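Local atomic coordinates of ribosomal processing cysteine protease Prp (Streptococcus mutans, PDB entry 2G0I), a protein that probably acts as a cysteine-type peptidase in ribosome biogenesis. Residues Leu73-Asn76 and Leu77-Leu81; Ala122-Leu125 and Gly126-Leu130. One frame throughout, in Å; residues are numbered along the deposited sequence.

In the fold
Contacts 1 and 2 each lie within a single helix, contact 1 in helix 61-84 and contact 2 in helix 114-133, and they follow one another along the chain. The two helices form one layer of a two-layer alpha-beta sandwich and pack on the mixed sheet that makes the other. The centres of the contacts are about 13 Å apart, yet their side chains meet: the ring of Phe-123 in contact 2 packs against Leu-73, Ser-74 and Leu-77 in contact 1, and Leu-73 also reaches Leu-130. Both contacts touch the second subunit as well, so the same pair of helices builds the core of one chain and contributes to the dimer interface.

Contact 1 (Leu73-Asn76 and Leu77-Leu81); sequences LSMN and LVNAL
From Leu-73 to Ala-80 the backbone is regular alpha helix, with N-H groups of Leu-77, Val-78, Asn-79 and Ala-80 bonded to carbonyls four residues back; the last, Ala-80 N to Asn-76 O, measures 2.7 Å. Asn-76 and Asn-79 carry the polar side of this turn. Both offer ND2 to one water, which accepts from Asn-76 ND2 at 3.0 Å and from Asn-79 ND2 at 3.2 Å, bridging two amides three residues apart. They reach it from different rotamers: Asn-76 has CG anti to the backbone N (chi1 -166°), whereas in Asn-79 CG lies beside the backbone N (chi1 -68°). Asparagine suits both places because its short amide can donate while staying close to the helix. Asn-76 ND2 has a second acceptor, Ala-122 O of the second subunit, which further fixes the rotation of the amide. Met-75, present as selenomethionine, is a curled chain that turns its CE methyl across the Asn-79 amide, 4.0 Å from OD1, and comes loosely within 4.4 Å of Val-78 CB. Val-78, branched at CB, lays CG2 close over the backbone, 3.6 Å from Ser-74 O. The methyl CB of Ala-80 sits 3.1 Å from Asn-76 O, and so small a side chain lets Ala-122 of the second subunit pack close. Leu-77 turns its apolar branches to Phe-123 and Ile-103, inside the subunit. This is an amphipathic helix of an alpha-beta sandwich, with leucines facing the core and asparagines at the dimer interface.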
# COMPACT_ATOMS: atom_id res chain seq x y z
N LEU B 73 4.44 0.00 -1.16
CA LEU B 73 3.74 -0.93 -0.25
C LEU B 73 4.62 -1.25 0.95
O LEU B 73 4.14 -1.24 2.10
CB LEU B 73 3.38 -2.23 -0.97
CG LEU B 73 2.22 -2.15 -1.99
CD1 LEU B 73 2.07 -3.45 -2.79
CD2 LEU B 73 0.88 -1.76 -1.30
N SER B 74 5.90 -1.52 0.67
CA SER B 74 6.89 -1.82 1.70
C SER B 74 7.00 -0.73 2.73
O SER B 74 6.93 -0.96 3.97
CB SER B 74 8.29 -2.03 1.05
OG SER B 74 8.30 -3.36 0.61
N MSE B 75 7.15 0.49 2.25
CA MSE B 75 7.39 1.57 3.19
C MSE B 75 6.10 1.96 3.92
O MSE B 75 6.12 2.33 5.11
CB MSE B 75 8.08 2.75 2.54
CG MSE B 75 9.51 2.43 2.13
SE MSE B 75 10.61 2.08 3.70
CE MSE B 75 9.87 3.37 4.86
N ASN B 76 4.97 1.79 3.24
CA ASN B 76 3.70 2.00 3.90
C ASN B 76 3.40 1.01 5.03
O ASN B 76 2.84 1.41 6.08
CB ASN B 76 2.57 2.04 2.89
CG ASN B 76 1.27 2.59 3.46
OD1 ASN B 76 0.27 1.89 3.46
ND2 ASN B 76 1.30 3.82 3.95
N LEU B 77 3.78 -0.27 4.84
CA LEU B 77 3.71 -1.24 5.94
C LEU B 77 4.54 -0.76 7.16
O LEU B 77 4.01 -0.69 8.27
CB LEU B 77 4.15 -2.63 5.47
CG LEU B 77 4.23 -3.62 6.66
CD1 LEU B 77 2.79 -3.93 7.17
CD2 LEU B 77 4.91 -4.81 6.16
N VAL B 78 5.81 -0.39 6.95
CA VAL B 78 6.66 0.09 8.05
C VAL B 78 6.05 1.29 8.75
O VAL B 78 5.94 1.30 9.98
CB VAL B 78 8.11 0.43 7.56
CG1 VAL B 78 8.97 1.11 8.67
CG2 VAL B 78 8.79 -0.84 7.05
N ASN B 79 5.63 2.28 7.97
CA ASN B 79 5.09 3.53 8.50
C ASN B 79 3.73 3.32 9.18
O ASN B 79 3.50 3.80 10.30
CB ASN B 79 4.99 4.58 7.38
CG ASN B 79 6.37 5.05 6.87
OD1 ASN B 79 7.40 4.94 7.58
ND2 ASN B 79 6.40 5.58 5.64
N ALA B 80 2.83 2.56 8.54
CA ALA B 80 1.53 2.23 9.15
C ALA B 80 1.66 1.42 10.45
O ALA B 80 0.90 1.68 11.41
CB ALA B 80 0.59 1.48 8.14
N LEU B 81 2.56 0.41 10.48
CA LEU B 81 2.82 -0.33 11.73
C LEU B 81 3.17 0.62 12.89
O LEU B 81 2.58 0.54 13.96
CB LEU B 81 3.94 -1.34 11.57
CG LEU B 81 3.46 -2.60 10.85
CD1 LEU B 81 4.64 -3.45 10.43
CD2 LEU B 81 2.44 -3.39 11.70
O HOH W 1 3.77 5.57 3.90

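Contact 2 (Ala122-Leu125 and Gly126-Leu130); sequences AFLL and GITNL
Ile-127 lies over the ring of Phe-123, one helical turn earlier, and can be followed outward from its backbone. Ile-127 CB stands 3.7 Å from Phe-123 O, the carbonyl that also accepts the Ile-127 N-H in a nearly straight bond (175°). With chi1 at -62°, Ile-127 CG1 lies beside the backbone N, 3.4 Å from Phe-123 O, and over one face of the Phe-123 ring, off-centre, in a CH-pi contact. Ile-127 CD1 carries on to Phe-123 CE1 and CZ, 3.8 Å from each. A long, branched aliphatic chain suits this place because it covers the aromatic face and still extends to the sheet, where Ile-127 meets Ala-38 and Phe-40. Helix 114-133 is thus joined to strand 36-43 across the two layers of the alpha-beta sandwich, while Phe-123, broad and flat, reaches helix 61-84. On another side of the helix, Thr-128 gives Leu-124 O two bonds: its backbone N and its hydroxyl OG1 each donate at 2.9 Å, from opposite faces of the carbonyl plane. Threonine can thereby satisfy its hydroxyl within its own helix, and Leu-124 CD1 packs 3.6 Å from Thr-128 OG1. Leu-125 and Asn-129 extend alongside each other, with Leu-125 CG 4.0 Å from Asn-129 ND2; both pack on the second subunit, against its Val-83 and Asn-79 respectively.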
# COMPACT_ATOMS: atom_id res chain seq x y z
N ALA B 122 -2.38 -7.28 4.54
CA ALA B 122 -2.63 -6.36 3.40
C ALA B 122 -1.41 -6.22 2.52
O ALA B 122 -1.51 -6.16 1.32
CB ALA B 122 -3.04 -5.02 3.90
N PHE B 123 -0.24 -6.12 3.15
CA PHE B 123 1.02 -6.08 2.40
C PHE B 123 1.24 -7.36 1.63
O PHE B 123 1.60 -7.32 0.45
CB PHE B 123 2.21 -5.81 3.34
CG PHE B 123 3.53 -5.82 2.65
CD1 PHE B 123 3.84 -4.82 1.68
CD2 PHE B 123 4.46 -6.82 2.93
CE1 PHE B 123 5.07 -4.82 1.03
CE2 PHE B 123 5.73 -6.83 2.29
CZ PHE B 123 6.01 -5.84 1.33
N LEU B 124 1.06 -8.50 2.28
CA LEU B 124 1.17 -9.79 1.56
C LEU B 124 0.19 -9.84 0.39
O LEU B 124 0.50 -10.34 -0.70
CB LEU B 124 0.91 -10.96 2.53
CG LEU B 124 0.75 -12.37 1.92
CD1 LEU B 124 2.03 -12.74 1.25
CD2 LEU B 124 0.32 -13.35 3.00
N LEU B 125 -1.03 -9.34 0.61
CA LEU B 125 -2.05 -9.33 -0.46
C LEU B 125 -1.54 -8.50 -1.65
O LEU B 125 -1.62 -8.92 -2.79
CB LEU B 125 -3.38 -8.79 0.06
CG LEU B 125 -4.54 -8.80 -0.97
CD1 LEU B 125 -4.89 -10.25 -1.44
CD2 LEU B 125 -5.75 -8.13 -0.38
N GLY B 126 -0.97 -7.33 -1.37
CA GLY B 126 -0.45 -6.47 -2.47
C GLY B 126 0.71 -7.07 -3.24
O GLY B 126 0.75 -7.01 -4.52
N ILE B 127 1.69 -7.64 -2.52
CA ILE B 127 2.82 -8.32 -3.16
C ILE B 127 2.35 -9.50 -3.99
O ILE B 127 2.77 -9.67 -5.15
CB ILE B 127 3.89 -8.78 -2.13
CG1 ILE B 127 4.48 -7.56 -1.40
CG2 ILE B 127 5.02 -9.62 -2.79
CD1 ILE B 127 5.26 -6.53 -2.31
N THR B 128 1.49 -10.34 -3.40
CA THR B 128 0.88 -11.49 -4.12
C THR B 128 0.13 -11.03 -5.40
O THR B 128 0.24 -11.66 -6.47
CB THR B 128 -0.04 -12.34 -3.17
OG1 THR B 128 0.78 -12.84 -2.10
CG2 THR B 128 -0.69 -13.53 -3.93
N ASN B 129 -0.60 -9.92 -5.31
CA ASN B 129 -1.23 -9.37 -6.53
C ASN B 129 -0.25 -8.88 -7.63
O ASN B 129 -0.47 -9.07 -8.84
CB ASN B 129 -2.33 -8.35 -6.19
CG ASN B 129 -3.60 -9.04 -5.67
OD1 ASN B 129 -3.82 -10.23 -5.94
ND2 ASN B 129 -4.43 -8.31 -4.94
N LEU B 130 0.88 -8.32 -7.21
CA LEU B 130 1.95 -7.98 -8.14
C LEU B 130 2.62 -9.21 -8.74
O LEU B 130 2.96 -9.20 -9.94
CB LEU B 130 2.97 -7.05 -7.45
CG LEU B 130 2.49 -5.64 -7.12
CD1 LEU B 130 3.41 -4.91 -6.09
CD2 LEU B 130 2.40 -4.81 -8.40